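Local coordinates for protein glycoside Hydrolase (Bacteroides uniformis, PDB 5T9X) that probably hydrolyses glycosidic bonds of agarose-type red algal polysaccharides, as a family 16 glycoside hydrolase of a human gut bacterium, at residues A[175-189]-A[292-306]. Residues are numbered along the deposited sequence; the frame is centred on the assembly and turned at random.
Sequences MASDVWMLSPDDTQE and GLSKEMDIIINMEDQ
Gln188, Trp180 and Met297 bury the most surface where 175-189 meets 292-306. The amide oxygen OE1 of Gln188 accepts two backbone N-H groups, Ser294 N at 3.0 Å and Lys295 N at 3.1 Å, so the 292-297 loop grips this amide by its oxygen. Beside it, Lys295 is extended beyond CG: NZ forms a salt bridge with Asp185 OD2 (2.5 Å), which uses its syn lone pair, and also donates to Thr187 OG1. An alanine in place of Lys295 would probably leave the Asp185 carboxylate without its cationic mate and loosen the 183-186 turn from the 292-297 loop. Met297, extended beyond CG, lies against the end of strand 176-182, SD 3.7 Å from Met181 CB and CE against Gln188 CB. Trp180 CG sits between its backbone N and carbonyl carbon (chi1 57°), which lays the indole over Ile300: Ile300 CB stands 3.9 Å from the five-membered ring centroid, 16° off the normal, a CH-pi contact. The Asn302 amide sits at the ring edge; its ND2 and Trp180 NE1 are both donors and do not bond, and ND2 donates to Glu304 OE2 instead. Antiparallel backbone bonds join the strands (axes at 158°). Strand 176-182 thus lies between 188-195 and 298-304, and 298-304 pairs in turn with 140-154, within a sheet of the beta-sandwich expected for this family.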
loop_
_atom_site.group_PDB
_atom_site.type_symbol
_atom_site.label_atom_id
_atom_site.label_comp_id
_atom_site.label_asym_id
_atom_site.label_seq_id
_atom_site.Cartn_x
_atom_site.Cartn_y
_atom_site.Cartn_z
ATOM N N MET A 175 0.245 3.607 -12.833
ATOM C CA MET A 175 -0.418 3.792 -11.539
ATOM C C MET A 175 0.396 3.177 -10.409
ATOM O O MET A 175 1.028 2.141 -10.585
ATOM C CB MET A 175 -1.774 3.085 -11.540
ATOM C CG MET A 175 -2.793 3.561 -12.577
ATOM S SD MET A 175 -3.447 5.177 -12.136
ATOM C CE MET A 175 -4.598 4.719 -10.840
ATOM N N ALA A 176 0.335 3.799 -9.240
ATOM C CA ALA A 176 0.856 3.201 -8.022
ATOM C C ALA A 176 -0.068 2.079 -7.567
ATOM O O ALA A 176 -1.280 2.236 -7.616
ATOM C CB ALA A 176 0.969 4.245 -6.932
ATOM N N SER A 177 0.520 0.955 -7.160
ATOM C CA SER A 177 -0.185 -0.115 -6.428
ATOM C C SER A 177 0.269 -0.035 -4.966
ATOM O O SER A 177 1.484 -0.033 -4.702
ATOM C CB SER A 177 0.182 -1.473 -7.006
ATOM O OG SER A 177 -0.090 -1.558 -8.398
ATOM N N ASP A 178 -0.683 0.095 -4.033
ATOM C CA ASP A 178 -0.370 0.459 -2.637
ATOM C C ASP A 178 -1.078 -0.386 -1.596
ATOM O O ASP A 178 -2.310 -0.575 -1.652
ATOM C CB ASP A 178 -0.788 1.904 -2.319
ATOM C CG ASP A 178 -0.102 2.955 -3.201
ATOM O OD1 ASP A 178 1.158 3.021 -3.248
ATOM O OD2 ASP A 178 -0.840 3.741 -3.830
ATOM N N VAL A 179 -0.294 -0.805 -0.605
ATOM C CA VAL A 179 -0.800 -1.384 0.649
ATOM C C VAL A 179 -0.140 -0.624 1.781
ATOM O O VAL A 179 1.081 -0.601 1.857
ATOM C CB VAL A 179 -0.471 -2.888 0.767
ATOM C CG1 VAL A 179 -1.010 -3.476 2.068
ATOM C CG2 VAL A 179 -1.072 -3.625 -0.406
ATOM N N TRP A 180 -0.933 -0.002 2.663
ATOM C CA TRP A 180 -0.373 0.933 3.663
ATOM C C TRP A 180 -1.268 1.204 4.854
ATOM O O TRP A 180 -2.410 0.791 4.901
ATOM C CB TRP A 180 0.057 2.250 2.995
ATOM C CG TRP A 180 -1.016 2.972 2.241
ATOM C CD1 TRP A 180 -1.688 2.530 1.150
ATOM C CD2 TRP A 180 -1.489 4.303 2.490
ATOM N NE1 TRP A 180 -2.596 3.487 0.714
ATOM C CE2 TRP A 180 -2.474 4.597 1.503
ATOM C CE3 TRP A 180 -1.191 5.263 3.446
ATOM C CZ2 TRP A 180 -3.169 5.833 1.450
ATOM C CZ3 TRP A 180 -1.870 6.509 3.395
ATOM C CH2 TRP A 180 -2.856 6.772 2.403
ATOM N N MET A 181 -0.711 1.874 5.845
ATOM C CA MET A 181 -1.391 2.066 7.103
ATOM C C MET A 181 -1.304 3.533 7.443
ATOM O O MET A 181 -0.283 4.145 7.237
ATOM C CB MET A 181 -0.747 1.202 8.180
ATOM C CG MET A 181 -0.700 -0.253 7.787
ATOM S SD MET A 181 -0.387 -1.366 9.151
ATOM C CE MET A 181 1.350 -1.120 9.447
ATOM N N LEU A 182 -2.405 4.078 7.931
ATOM C CA LEU A 182 -2.504 5.476 8.250
ATOM C C LEU A 182 -3.404 5.677 9.492
ATOM O O LEU A 182 -4.483 5.094 9.572
ATOM C CB LEU A 182 -3.075 6.209 7.036
ATOM C CG LEU A 182 -3.345 7.715 7.141
ATOM C CD1 LEU A 182 -2.036 8.483 7.317
ATOM C CD2 LEU A 182 -4.106 8.177 5.899
ATOM N N SER A 183 -2.940 6.509 10.429
ATOM C CA SER A 183 -3.707 6.885 11.607
ATOM C C SER A 183 -4.884 7.761 11.192
ATOM O O SER A 183 -4.742 8.510 10.235
ATOM C CB SER A 183 -2.836 7.653 12.605
ATOM O OG SER A 183 -2.427 8.910 12.082
ATOM N N PRO A 184 -6.048 7.661 11.887
ATOM C CA PRO A 184 -7.225 8.485 11.473
ATOM C C PRO A 184 -6.995 10.010 11.473
ATOM O O PRO A 184 -7.635 10.677 10.699
ATOM C CB PRO A 184 -8.322 8.120 12.482
ATOM C CG PRO A 184 -7.890 6.829 13.050
ATOM C CD PRO A 184 -6.400 6.715 12.953
ATOM N N ASP A 185 -6.078 10.528 12.304
ATOM C CA ASP A 185 -5.765 11.977 12.338
ATOM C C ASP A 185 -4.748 12.452 11.256
ATOM O O ASP A 185 -4.346 13.629 11.252
ATOM C CB ASP A 185 -5.308 12.388 13.757
ATOM C CG ASP A 185 -3.867 11.964 14.088
ATOM O OD1 ASP A 185 -3.169 11.341 13.246
ATOM O OD2 ASP A 185 -3.422 12.268 15.223
ATOM N N ASP A 186 -4.325 11.519 10.382
ATOM C CA ASP A 186 -3.430 11.759 9.240
ATOM C C ASP A 186 -2.025 12.214 9.624
ATOM O O ASP A 186 -1.356 12.836 8.820
ATOM C CB ASP A 186 -4.066 12.717 8.214
ATOM C CG ASP A 186 -5.347 12.143 7.547
ATOM O OD1 ASP A 186 -5.412 10.931 7.265
ATOM O OD2 ASP A 186 -6.303 12.911 7.275
ATOM N N THR A 187 -1.541 11.855 10.819
ATOM C CA THR A 187 -0.182 12.269 11.255
ATOM C C THR A 187 0.882 11.178 11.162
ATOM O O THR A 187 2.069 11.470 11.267
ATOM C CB THR A 187 -0.184 12.820 12.702
ATOM O OG1 THR A 187 -0.606 11.799 13.622
ATOM C CG2 THR A 187 -1.107 14.056 12.799
ATOM N N GLN A 188 0.461 9.918 11.014
ATOM C CA GLN A 188 1.397 8.802 11.005
ATOM C C GLN A 188 0.987 7.734 9.994
ATOM O O GLN A 188 -0.182 7.335 9.913
ATOM C CB GLN A 188 1.500 8.171 12.386
ATOM C CG GLN A 188 1.957 9.133 13.453
ATOM C CD GLN A 188 2.111 8.471 14.808
ATOM O OE1 GLN A 188 1.993 7.259 14.957
ATOM N NE2 GLN A 188 2.361 9.269 15.797
ATOM N N GLU A 189 1.974 7.257 9.255
ATOM C CA GLU A 189 1.724 6.387 8.146
ATOM C C GLU A 189 2.881 5.397 8.055
ATOM O O GLU A 189 4.019 5.783 8.262
ATOM C CB GLU A 189 1.619 7.257 6.910
ATOM C CG GLU A 189 1.432 6.532 5.606
ATOM C CD GLU A 189 1.522 7.449 4.403
ATOM O OE1 GLU A 189 0.952 8.577 4.480
ATOM O OE2 GLU A 189 2.150 7.028 3.382
ATOM N N GLY A 292 7.054 8.659 18.685
ATOM C CA GLY A 292 7.311 7.726 17.602
ATOM C C GLY A 292 6.027 7.309 16.917
ATOM O O GLY A 292 4.982 8.008 17.014
ATOM N N LEU A 293 6.116 6.192 16.202
ATOM C CA LEU A 293 4.967 5.593 15.541
ATOM C C LEU A 293 4.138 4.841 16.577
ATOM O O LEU A 293 4.384 3.672 16.858
ATOM C CB LEU A 293 5.399 4.636 14.433
ATOM C CG LEU A 293 6.124 5.313 13.258
ATOM C CD1 LEU A 293 6.844 4.282 12.383
ATOM C CD2 LEU A 293 5.147 6.143 12.448
ATOM N N SER A 294 3.143 5.534 17.110
ATOM C CA SER A 294 2.446 5.126 18.300
ATOM C C SER A 294 0.941 5.075 18.143
ATOM O O SER A 294 0.264 4.567 19.011
ATOM C CB SER A 294 2.786 6.121 19.409
ATOM O OG SER A 294 2.448 7.453 18.990
ATOM N N LYS A 295 0.390 5.606 17.073
ATOM C CA LYS A 295 -1.075 5.754 16.994
ATOM C C LYS A 295 -1.605 4.612 16.188
ATOM O O LYS A 295 -0.959 4.180 15.248
ATOM C CB LYS A 295 -1.454 7.066 16.329
ATOM C CG LYS A 295 -0.971 8.253 17.112
ATOM C CD LYS A 295 -1.381 9.514 16.416
ATOM C CE LYS A 295 -0.802 10.758 17.083
ATOM N NZ LYS A 295 -1.150 11.973 16.278
ATOM N N GLU A 296 -2.764 4.111 16.549
ATOM C CA GLU A 296 -3.319 2.979 15.829
ATOM C C GLU A 296 -3.718 3.377 14.399
ATOM O O GLU A 296 -4.068 4.526 14.135
ATOM C CB GLU A 296 -4.475 2.331 16.623
ATOM C CG GLU A 296 -5.675 3.213 16.925
ATOM C CD GLU A 296 -6.791 2.470 17.658
ATOM O OE1 GLU A 296 -6.454 1.641 18.554
ATOM O OE2 GLU A 296 -7.998 2.735 17.343
ATOM N N MET A 297 -3.639 2.437 13.469
ATOM C CA MET A 297 -3.836 2.775 12.069
ATOM C C MET A 297 -4.866 1.900 11.348
ATOM O O MET A 297 -5.035 0.717 11.644
ATOM C CB MET A 297 -2.496 2.704 11.337
ATOM C CG MET A 297 -1.446 3.674 11.837
ATOM S SD MET A 297 0.122 3.428 10.995
ATOM C CE MET A 297 1.229 4.401 12.018
ATOM N N ASP A 298 -5.559 2.541 10.408
ATOM C CA ASP A 298 -6.384 1.877 9.423
ATOM C C ASP A 298 -5.456 1.258 8.400
ATOM O O ASP A 298 -4.395 1.820 8.099
ATOM C CB ASP A 298 -7.272 2.888 8.711
ATOM C CG ASP A 298 -8.246 3.576 9.648
ATOM O OD1 ASP A 298 -8.760 2.890 10.549
ATOM O OD2 ASP A 298 -8.520 4.792 9.486
ATOM N N ILE A 299 -5.851 0.112 7.853
ATOM C CA ILE A 299 -5.124 -0.464 6.748
ATOM C C ILE A 299 -5.779 -0.026 5.458
ATOM O O ILE A 299 -7.008 -0.060 5.322
ATOM C CB ILE A 299 -5.059 -1.979 6.864
ATOM C CG1 ILE A 299 -4.108 -2.350 8.000
ATOM C CG2 ILE A 299 -4.579 -2.610 5.566
ATOM C CD1 ILE A 299 -4.353 -3.746 8.507
ATOM N N ILE A 300 -4.956 0.390 4.502
ATOM C CA ILE A 300 -5.461 0.885 3.233
ATOM C C ILE A 300 -4.829 0.122 2.063
ATOM O O ILE A 300 -3.631 -0.139 2.049
ATOM C CB ILE A 300 -5.237 2.411 3.093
ATOM C CG1 ILE A 300 -5.796 3.141 4.316
ATOM C CG2 ILE A 300 -5.918 2.973 1.835
ATOM C CD1 ILE A 300 -5.552 4.620 4.272
ATOM N N ILE A 301 -5.658 -0.256 1.098
ATOM C CA ILE A 301 -5.197 -0.893 -0.104
ATOM C C ILE A 301 -5.784 -0.066 -1.227
ATOM O O ILE A 301 -7.014 0.116 -1.259
ATOM C CB ILE A 301 -5.716 -2.351 -0.200
ATOM C CG1 ILE A 301 -5.337 -3.153 1.047
ATOM C CG2 ILE A 301 -5.161 -3.042 -1.441
ATOM C CD1 ILE A 301 -5.989 -4.520 1.133
ATOM N N ASN A 302 -4.954 0.422 -2.150
ATOM C CA ASN A 302 -5.501 1.172 -3.282
ATOM C C ASN A 302 -4.631 1.207 -4.520
ATOM O O ASN A 302 -3.518 0.677 -4.530
ATOM C CB ASN A 302 -5.825 2.597 -2.819
ATOM C CG ASN A 302 -4.584 3.452 -2.530
ATOM O OD1 ASN A 302 -3.519 3.233 -3.061
ATOM N ND2 ASN A 302 -4.764 4.492 -1.734
ATOM N N MET A 303 -5.129 1.862 -5.562
ATOM C CA MET A 303 -4.233 2.446 -6.555
ATOM C C MET A 303 -4.368 3.972 -6.604
ATOM O O MET A 303 -5.394 4.527 -6.235
ATOM C CB MET A 303 -4.455 1.848 -7.925
ATOM C CG MET A 303 -4.349 0.334 -8.030
ATOM S SD MET A 303 -4.826 -0.281 -9.692
ATOM C CE MET A 303 -3.321 0.078 -10.565
ATOM N N GLU A 304 -3.307 4.631 -7.058
ATOM C CA GLU A 304 -3.232 6.087 -7.144
ATOM C C GLU A 304 -2.562 6.476 -8.459
ATOM O O GLU A 304 -1.554 5.902 -8.837
ATOM C CB GLU A 304 -2.401 6.666 -5.981
ATOM C CG GLU A 304 -3.012 6.485 -4.600
ATOM C CD GLU A 304 -2.147 6.964 -3.423
ATOM O OE1 GLU A 304 -1.017 7.497 -3.636
ATOM O OE2 GLU A 304 -2.609 6.785 -2.250
ATOM N N ASP A 305 -3.141 7.450 -9.156
ATOM C CA ASP A 305 -2.437 8.216 -10.187
ATOM C C ASP A 305 -1.824 9.424 -9.493
ATOM O O ASP A 305 -2.469 10.465 -9.357
ATOM C CB ASP A 305 -3.413 8.680 -11.269
ATOM C CG ASP A 305 -2.730 9.093 -12.533
ATOM O OD1 ASP A 305 -1.470 9.176 -12.562
ATOM O OD2 ASP A 305 -3.481 9.307 -13.507
ATOM N N GLN A 306 -0.595 9.260 -9.018
ATOM C CA GLN A 306 -0.001 10.219 -8.090
ATOM C C GLN A 306 0.392 11.502 -8.792
ATOM O O GLN A 306 0.886 11.448 -9.907
ATOM C CB GLN A 306 1.207 9.612 -7.406
ATOM C CG GLN A 306 0.830 8.557 -6.384
ATOM C CD GLN A 306 2.032 7.817 -5.834
ATOM O OE1 GLN A 306 3.119 7.859 -6.403
ATOM N NE2 GLN A 306 1.832 7.112 -4.732
HETATM O O HOH W 1 1.795 12.220 15.628
#